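Local coordinates for protein Xcc_ctr_pt (Xanthomonas campestris pv. campestris, PDB 6NJW) that forms the C-terminal, magnesium-binding Toprim region of a Class 2 OLD family protein that probably cleaves nucleic acid by a two-metal mechanism, at residues 146-151 and 164-169; 153-158 and 186-191. All coordinates share one frame; numbering follows the deposited sequence.

Contact 1 (146-151 and 164-169)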
ATOM      1  N   ASP A 146     -17.632  -4.872   7.114  1.00 52.15           N
ATOM      2  CA  ASP A 146     -17.804  -3.858   6.076  1.00 51.53           C
ATOM      3  C   ASP A 146     -17.468  -4.414   4.692  1.00 45.41           C
ATOM      4  O   ASP A 146     -18.096  -4.039   3.696  1.00 46.38           O
ATOM      5  CB  ASP A 146     -16.944  -2.633   6.383  1.00 47.88           C
ATOM      6  CG  ASP A 146     -17.309  -1.985   7.718  1.00 59.23           C
ATOM      7  OD1 ASP A 146     -18.383  -1.352   7.808  1.00 62.16           O
ATOM      8  OD2 ASP A 146     -16.532  -2.139   8.684  1.00 55.63           O
ATOM      9  N   MET A 147     -16.465  -5.286   4.606  1.00 46.49           N
ATOM     10  CA  MET A 147     -16.142  -5.885   3.318  1.00 50.74           C
ATOM     11  C   MET A 147     -17.260  -6.811   2.855  1.00 49.63           C
ATOM     12  O   MET A 147     -17.548  -6.878   1.656  1.00 47.66           O
ATOM     13  CB  MET A 147     -14.806  -6.615   3.407  1.00 47.79           C
ATOM     14  CG  MET A 147     -13.638  -5.642   3.597  1.00 44.42           C
ATOM     15  SD  MET A 147     -12.074  -6.409   4.001  1.00 49.66           S
ATOM     16  CE  MET A 147     -11.638  -7.121   2.402  1.00 43.29           C
ATOM     17  N   GLN A 148     -17.922  -7.498   3.791  1.00 49.25           N
ATOM     18  CA  GLN A 148     -19.097  -8.280   3.427  1.00 51.23           C
ATOM     19  C   GLN A 148     -20.174  -7.402   2.808  1.00 53.03           C
ATOM     20  O   GLN A 148     -20.759  -7.760   1.782  1.00 50.15           O
ATOM     21  CB  GLN A 148     -19.646  -9.015   4.649  1.00 53.19           C
ATOM     22  CG  GLN A 148     -20.906  -9.823   4.354  1.00 52.47           C
ATOM     23  CD  GLN A 148     -21.411 -10.566   5.574  1.00 62.18           C
ATOM     24  OE1 GLN A 148     -21.372 -10.044   6.692  1.00 58.46           O
ATOM     25  NE2 GLN A 148     -21.873 -11.797   5.371  1.00 58.44           N
ATOM     26  N   GLU A 149     -20.442  -6.238   3.401  1.00 49.48           N
ATOM     27  CA  GLU A 149     -21.528  -5.414   2.884  1.00 53.72           C
ATOM     28  C   GLU A 149     -21.207  -4.886   1.493  1.00 50.77           C
ATOM     29  O   GLU A 149     -22.095  -4.817   0.632  1.00 50.57           O
ATOM     30  CB  GLU A 149     -21.842  -4.264   3.842  1.00 58.54           C
ATOM     31  CG  GLU A 149     -23.245  -3.667   3.646  1.00 63.28           C
ATOM     32  CD  GLU A 149     -24.347  -4.730   3.514  1.00 72.96           C
ATOM     33  OE1 GLU A 149     -24.651  -5.154   2.371  1.00 73.89           O
ATOM     34  OE2 GLU A 149     -24.911  -5.138   4.559  1.00 75.31           O
ATOM     35  N   VAL A 150     -19.943  -4.521   1.246  1.00 48.73           N
ATOM     36  CA  VAL A 150     -19.554  -4.095  -0.098  1.00 43.27           C
ATOM     37  C   VAL A 150     -19.770  -5.229  -1.095  1.00 44.91           C
ATOM     38  O   VAL A 150     -20.396  -5.043  -2.146  1.00 44.98           O
ATOM     39  CB  VAL A 150     -18.097  -3.602  -0.121  1.00 46.67           C
ATOM     40  CG1 VAL A 150     -17.680  -3.273  -1.552  1.00 41.09           C
ATOM     41  CG2 VAL A 150     -17.932  -2.370   0.782  1.00 46.44           C
ATOM     42  N   ILE A 151     -19.257  -6.417  -0.780  1.00 44.38           N
ATOM     43  CA  ILE A 151     -19.356  -7.537  -1.715  1.00 47.69           C
ATOM     44  C   ILE A 151     -20.814  -7.806  -2.073  1.00 46.65           C
ATOM     45  O   ILE A 151     -21.175  -7.909  -3.250  1.00 49.84           O
ATOM     46  CB  ILE A 151     -18.674  -8.783  -1.127  1.00 46.24           C
ATOM     47  CG1 ILE A 151     -17.165  -8.553  -1.043  1.00 45.98           C
ATOM     48  CG2 ILE A 151     -18.993 -10.035  -1.974  1.00 46.20           C
ATOM     49  CD1 ILE A 151     -16.427  -9.588  -0.200  1.00 41.17           C
ATOM     50  N   ASN A 164     -22.928 -18.154   2.204  1.00 56.19           N
ATOM     51  CA  ASN A 164     -22.654 -18.874   3.443  1.00 59.93           C
ATOM     52  C   ASN A 164     -21.168 -18.870   3.768  1.00 58.73           C
ATOM     53  O   ASN A 164     -20.783 -18.706   4.930  1.00 59.54           O
ATOM     54  CB  ASN A 164     -23.168 -20.314   3.353  1.00 58.43           C
ATOM     55  CG  ASN A 164     -24.673 -20.389   3.390  1.00 61.06           C
ATOM     56  OD1 ASN A 164     -25.333 -19.499   3.923  1.00 67.85           O
ATOM     57  ND2 ASN A 164     -25.230 -21.451   2.816  1.00 66.05           N
ATOM     58  N   ALA A 165     -20.316 -19.072   2.762  1.00 57.56           N
ATOM     59  CA  ALA A 165     -18.882 -19.013   3.016  1.00 61.75           C
ATOM     60  C   ALA A 165     -18.484 -17.627   3.503  1.00 59.75           C
ATOM     61  O   ALA A 165     -17.655 -17.492   4.409  1.00 60.14           O
ATOM     62  CB  ALA A 165     -18.099 -19.389   1.759  1.00 49.94           C
ATOM     63  N   LEU A 166     -19.090 -16.589   2.923  1.00 58.06           N
ATOM     64  CA  LEU A 166     -18.782 -15.217   3.307  1.00 58.36           C
ATOM     65  C   LEU A 166     -19.181 -14.957   4.754  1.00 61.67           C
ATOM     66  O   LEU A 166     -18.394 -14.415   5.540  1.00 56.41           O
ATOM     67  CB  LEU A 166     -19.503 -14.245   2.370  1.00 51.17           C
ATOM     68  CG  LEU A 166     -19.188 -12.751   2.519  1.00 56.61           C
ATOM     69  CD1 LEU A 166     -17.690 -12.512   2.588  1.00 57.94           C
ATOM     70  CD2 LEU A 166     -19.806 -11.944   1.389  1.00 52.81           C
ATOM     71  N   GLN A 167     -20.417 -15.323   5.113  1.00 58.87           N
ATOM     72  CA  GLN A 167     -20.858 -15.196   6.499  1.00 62.23           C
ATOM     73  C   GLN A 167     -19.941 -15.971   7.431  1.00 60.19           C
ATOM     74  O   GLN A 167     -19.652 -15.530   8.549  1.00 66.62           O
ATOM     75  CB  GLN A 167     -22.306 -15.675   6.629  1.00 63.88           C
ATOM     76  CG  GLN A 167     -22.950 -15.374   7.978  1.00 62.20           C
ATOM     77  CD  GLN A 167     -22.839 -13.913   8.356  1.00 61.73           C
ATOM     78  OE1 GLN A 167     -23.405 -13.047   7.688  1.00 60.31           O
ATOM     79  NE2 GLN A 167     -22.105 -13.628   9.431  1.00 58.67           N
ATOM     80  N   GLN A 168     -19.442 -17.113   6.966  1.00 64.54           N
ATOM     81  CA  GLN A 168     -18.557 -17.940   7.779  1.00 62.92           C
ATOM     82  C   GLN A 168     -17.200 -17.272   7.996  1.00 65.27           C
ATOM     83  O   GLN A 168     -16.632 -17.354   9.093  1.00 60.13           O
ATOM     84  CB  GLN A 168     -18.420 -19.305   7.106  1.00 65.12           C
ATOM     85  CG  GLN A 168     -17.263 -20.170   7.519  1.00 72.12           C
ATOM     86  CD  GLN A 168     -17.325 -21.512   6.816  1.00 81.99           C
ATOM     87  OE1 GLN A 168     -18.310 -21.816   6.134  1.00 83.84           O
ATOM     88  NE2 GLN A 168     -16.275 -22.318   6.964  1.00 83.24           N
ATOM     89  N   TRP A 169     -16.663 -16.602   6.972  1.00 56.70           N
ATOM     90  CA  TRP A 169     -15.407 -15.877   7.164  1.00 62.09           C
ATOM     91  C   TRP A 169     -15.581 -14.720   8.134  1.00 62.36           C
ATOM     92  O   TRP A 169     -14.679 -14.425   8.926  1.00 62.11           O
ATOM     93  CB  TRP A 169     -14.875 -15.328   5.844  1.00 61.77           C
ATOM     94  CG  TRP A 169     -14.737 -16.301   4.737  1.00 60.26           C
ATOM     95  CD1 TRP A 169     -14.484 -17.640   4.832  1.00 62.10           C
ATOM     96  CD2 TRP A 169     -14.828 -16.002   3.349  1.00 57.85           C
ATOM     97  NE1 TRP A 169     -14.413 -18.192   3.578  1.00 61.96           N
ATOM     98  CE2 TRP A 169     -14.628 -17.207   2.648  1.00 60.39           C
ATOM     99  CE3 TRP A 169     -15.069 -14.828   2.626  1.00 56.57           C
ATOM    100  CZ2 TRP A 169     -14.667 -17.275   1.256  1.00 61.28           C
ATOM    101  CZ3 TRP A 169     -15.098 -14.893   1.246  1.00 55.53           C
ATOM    102  CH2 TRP A 169     -14.902 -16.106   0.575  1.00 53.39           C
TER

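Contact 2 (153-158 and 186-191)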
ATOM      1  N   GLU A 153     -23.352  -5.804  -1.873  1.00 54.05           N
ATOM      2  CA  GLU A 153     -23.947  -4.722  -2.650  1.00 50.26           C
ATOM      3  C   GLU A 153     -23.434  -4.698  -4.083  1.00 54.28           C
ATOM      4  O   GLU A 153     -24.180  -4.334  -4.999  1.00 53.82           O
ATOM      5  CB  GLU A 153     -23.681  -3.365  -1.992  1.00 55.10           C
ATOM      6  CG  GLU A 153     -24.601  -2.280  -2.535  1.00 62.54           C
ATOM      7  CD  GLU A 153     -24.286  -0.897  -2.009  1.00 75.61           C
ATOM      8  OE1 GLU A 153     -24.144  -0.728  -0.773  1.00 75.30           O
ATOM      9  OE2 GLU A 153     -24.190   0.029  -2.845  1.00 77.91           O
ATOM     10  N   GLU A 154     -22.175  -5.071  -4.300  1.00 47.27           N
ATOM     11  CA  GLU A 154     -21.626  -5.062  -5.650  1.00 49.57           C
ATOM     12  C   GLU A 154     -21.987  -6.325  -6.421  1.00 47.02           C
ATOM     13  O   GLU A 154     -22.056  -6.295  -7.656  1.00 46.50           O
ATOM     14  CB  GLU A 154     -20.103  -4.909  -5.587  1.00 46.53           C
ATOM     15  CG  GLU A 154     -19.649  -3.542  -5.114  1.00 49.12           C
ATOM     16  CD  GLU A 154     -20.022  -2.455  -6.098  1.00 53.35           C
ATOM     17  OE1 GLU A 154     -19.931  -2.707  -7.317  1.00 58.04           O
ATOM     18  OE2 GLU A 154     -20.409  -1.357  -5.650  1.00 58.47           O
ATOM     19  N   LEU A 155     -22.216  -7.434  -5.708  1.00 47.23           N
ATOM     20  CA  LEU A 155     -22.527  -8.735  -6.297  1.00 51.56           C
ATOM     21  C   LEU A 155     -23.835  -9.220  -5.678  1.00 47.25           C
ATOM     22  O   LEU A 155     -23.833 -10.116  -4.823  1.00 45.47           O
ATOM     23  CB  LEU A 155     -21.398  -9.736  -6.052  1.00 46.10           C
ATOM     24  CG  LEU A 155     -20.004  -9.316  -6.529  1.00 43.00           C
ATOM     25  CD1 LEU A 155     -18.961 -10.402  -6.209  1.00 42.41           C
ATOM     26  CD2 LEU A 155     -20.043  -8.985  -8.006  1.00 38.85           C
ATOM     27  N   PRO A 156     -24.972  -8.656  -6.086  1.00 44.67           N
ATOM     28  CA  PRO A 156     -26.212  -8.890  -5.338  1.00 57.21           C
ATOM     29  C   PRO A 156     -26.900 -10.212  -5.653  1.00 57.37           C
ATOM     30  O   PRO A 156     -27.894 -10.542  -4.994  1.00 52.11           O
ATOM     31  CB  PRO A 156     -27.077  -7.692  -5.744  1.00 50.40           C
ATOM     32  CG  PRO A 156     -26.636  -7.384  -7.138  1.00 53.28           C
ATOM     33  CD  PRO A 156     -25.160  -7.710  -7.200  1.00 50.76           C
ATOM     34  N   ARG A 157     -26.387 -11.004  -6.589  1.00 56.21           N
ATOM     35  CA  ARG A 157     -26.964 -12.303  -6.914  1.00 53.23           C
ATOM     36  C   ARG A 157     -25.962 -13.437  -6.676  1.00 50.82           C
ATOM     37  O   ARG A 157     -25.911 -14.420  -7.420  1.00 49.19           O
ATOM     38  CB  ARG A 157     -27.488 -12.305  -8.349  1.00 49.81           C
ATOM     39  CG  ARG A 157     -28.841 -11.595  -8.513  1.00 51.98           C
ATOM     40  CD  ARG A 157     -29.073 -11.058  -9.922  1.00 51.78           C
ATOM     41  NE  ARG A 157     -28.096 -10.034 -10.297  1.00 61.37           N
ATOM     42  CZ  ARG A 157     -28.277  -8.720 -10.157  1.00 65.55           C
ATOM     43  NH1 ARG A 157     -29.414  -8.252  -9.645  1.00 55.76           N
ATOM     44  NH2 ARG A 157     -27.319  -7.867 -10.537  1.00 52.44           N
ATOM     45  N   LEU A 158     -25.147 -13.314  -5.632  1.00 43.30           N
ATOM     46  CA  LEU A 158     -24.256 -14.402  -5.254  1.00 48.71           C
ATOM     47  C   LEU A 158     -25.064 -15.631  -4.856  1.00 54.62           C
ATOM     48  O   LEU A 158     -26.103 -15.527  -4.197  1.00 55.27           O
ATOM     49  CB  LEU A 158     -23.338 -13.987  -4.096  1.00 52.30           C
ATOM     50  CG  LEU A 158     -22.153 -13.078  -4.451  1.00 55.04           C
ATOM     51  CD1 LEU A 158     -21.396 -12.660  -3.205  1.00 45.07           C
ATOM     52  CD2 LEU A 158     -21.221 -13.764  -5.465  1.00 45.34           C
ATOM     53  N   GLU A 186     -11.722  -9.132  -7.249  1.00 38.79           N
ATOM     54  CA  GLU A 186     -11.302  -8.883  -8.628  1.00 40.80           C
ATOM     55  C   GLU A 186     -12.496  -8.820  -9.580  1.00 39.04           C
ATOM     56  O   GLU A 186     -12.480  -8.051 -10.553  1.00 38.77           O
ATOM     57  CB  GLU A 186     -10.297  -9.956  -9.056  1.00 43.90           C
ATOM     58  CG  GLU A 186      -9.962  -9.994 -10.541  1.00 55.27           C
ATOM     59  CD  GLU A 186      -9.112  -8.810 -11.017  1.00 67.21           C
ATOM     60  OE1 GLU A 186      -9.226  -8.434 -12.210  1.00 65.24           O
ATOM     61  OE2 GLU A 186      -8.325  -8.264 -10.206  1.00 69.10           O
ATOM     62  N   ARG A 187     -13.561  -9.575  -9.300  1.00 38.26           N
ATOM     63  CA  ARG A 187     -14.753  -9.484 -10.147  1.00 40.87           C
ATOM     64  C   ARG A 187     -15.418  -8.114 -10.010  1.00 42.48           C
ATOM     65  O   ARG A 187     -15.867  -7.524 -11.001  1.00 41.99           O
ATOM     66  CB  ARG A 187     -15.735 -10.607  -9.793  1.00 36.09           C
ATOM     67  CG  ARG A 187     -16.966 -10.668 -10.706  1.00 37.55           C
ATOM     68  CD  ARG A 187     -17.794 -11.912 -10.430  1.00 37.30           C
ATOM     69  NE  ARG A 187     -16.987 -13.116 -10.561  1.00 39.36           N
ATOM     70  CZ  ARG A 187     -17.150 -14.206  -9.823  1.00 42.49           C
ATOM     71  NH1 ARG A 187     -16.341 -15.246  -9.988  1.00 38.17           N
ATOM     72  NH2 ARG A 187     -18.112 -14.252  -8.909  1.00 38.40           N
ATOM     73  N   ILE A 188     -15.465  -7.581  -8.790  1.00 40.18           N
ATOM     74  CA  ILE A 188     -15.983  -6.230  -8.594  1.00 42.28           C
ATOM     75  C   ILE A 188     -15.066  -5.199  -9.246  1.00 40.29           C
ATOM     76  O   ILE A 188     -15.531  -4.197  -9.802  1.00 41.99           O
ATOM     77  CB  ILE A 188     -16.146  -5.977  -7.087  1.00 41.68           C
ATOM     78  CG1 ILE A 188     -17.181  -6.931  -6.506  1.00 39.59           C
ATOM     79  CG2 ILE A 188     -16.485  -4.497  -6.803  1.00 46.43           C
ATOM     80  CD1 ILE A 188     -17.206  -6.963  -4.980  1.00 40.85           C
ATOM     81  N   GLY A 189     -13.763  -5.446  -9.228  1.00 39.55           N
ATOM     82  CA  GLY A 189     -12.781  -4.455  -9.618  1.00 42.45           C
ATOM     83  C   GLY A 189     -12.013  -4.034  -8.382  1.00 39.70           C
ATOM     84  O   GLY A 189     -12.608  -3.600  -7.399  1.00 38.73           O
ATOM     85  N   LYS A 190     -10.694  -4.184  -8.395  1.00 37.74           N
ATOM     86  CA  LYS A 190      -9.927  -3.869  -7.197  1.00 45.76           C
ATOM     87  C   LYS A 190     -10.061  -2.400  -6.826  1.00 43.09           C
ATOM     88  O   LYS A 190     -10.229  -2.067  -5.652  1.00 42.82           O
ATOM     89  CB  LYS A 190      -8.466  -4.262  -7.391  1.00 45.26           C
ATOM     90  CG  LYS A 190      -8.285  -5.764  -7.254  1.00 48.32           C
ATOM     91  CD  LYS A 190      -6.908  -6.231  -7.689  1.00 57.15           C
ATOM     92  CE  LYS A 190      -5.998  -6.402  -6.494  1.00 62.93           C
ATOM     93  NZ  LYS A 190      -6.721  -6.985  -5.320  1.00 60.53           N
ATOM     94  N   GLY A 191     -10.004  -1.506  -7.814  1.00 45.74           N
ATOM     95  CA  GLY A 191     -10.181  -0.093  -7.520  1.00 45.67           C
ATOM     96  C   GLY A 191     -11.587   0.228  -7.053  1.00 47.39           C
ATOM     97  O   GLY A 191     -11.777   0.933  -6.058  1.00 45.84           O
TER

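Contact 1 (146-151 and 164-169)
Gln148 and Leu166 meet where two successive helices, 134-154 and 160-171, pack as an antiparallel helical hairpin. The segment axes run at 162° to each other and come within 10.4 Å. The packed side is apolar. Leu166 reaches across from helix 160-171, and its CD2 branch does most of the touching. It sits 3.8 Å from CG of Gln148 and 4.0 Å from CG2 of Ile151, so one methyl touches both side chains, three residues apart on the facing helix. Leu181, Phe193 and Leu158 also pack on Ile151 and extend this buried layer. The outer side is polar and looser. Gln148 holds its CG anti to the backbone N (chi1 178°) and stays extended beyond it, which carries the amide over to the partner helix. Gln167 instead bends at chi2 and brings its carboxamide back toward Gln148. The two amide planes are turned 51° apart. The other amide atom of Gln167, NE2, hydrogen-bonds to OD1 of Asp171, which helps fix the amide's rotation. Gln148 NE2 donates to Gln167 OE1 at 3.0 Å, fairly straight at the hydrogen; OE1 lies nearly in the Gln148 amide plane, whereas NE2 stands well above the carbonyl plane of Gln167.

Contact 2 (153-158 and 186-191)
Ile188 is the central apolar residue of this contact, packed against Glu154 and Leu155 at the end of helix 134-154. Aliphatic packing does the work. CG1 of Ile188 lies 3.7 Å from CG of Leu155, and both Leu155 methyls reach that CG1 from the same side. The two side chains meet at a slant. CD1 of Ile188 presses 3.6 Å from CB of Glu154. Packing of a charged side chain comes next. Glu154 crosses Ile188 at about a right angle. Its CG, beside the backbone N (chi1 -69°), lies 3.7 Å from CG2 of Ile188, and the bend at chi2 turns the carboxylate back, with OE1 3.9 Å from that same methyl. The glutamate thus gives mainly its aliphatic part to the contact, and it also touches Arg192. Arg187 adds a looser edge, with its CD 4.4 Å from CD2 of Leu155. Backbone geometry forms the last group. Leu155 leaves helical geometry and starts a type I turn that ends at Leu158. Gly189 has a positive phi of 111°, where a CB would run into the carbonyl O of Ile188, so the backbone itself calls for glycine. Leu184 backs both Leu155 and Leu158. This is plain packing within the all-helical part of the chain: the end of helix 134-154 and its type I turn against the junction where Gly189 ends helix 178-188 and N-caps helix 190-197.

How the contacts relate
Both contacts use helix 134-154, contact 1 in its last turns and contact 2 at its end. They lie in the same helical region, away from the magnesium site, with centres 12 Å apart. Each is partly buried: two of its four touching residues are buried and one is exposed. Contact 1 joins two helices side by side and adds an amide-amide hydrogen bond at its surface. Contact 2 joins helix ends and turns through aliphatic packing, and its charged side chains contribute carbons. The cores merge: CG2 of Ile151 is 3.8 Å from CD1 of Leu158, and CD1 of Ile188 is 4.0 Å from CA of Ile151. The successive helices 160-171 and 178-188 both pack against helix 134-154.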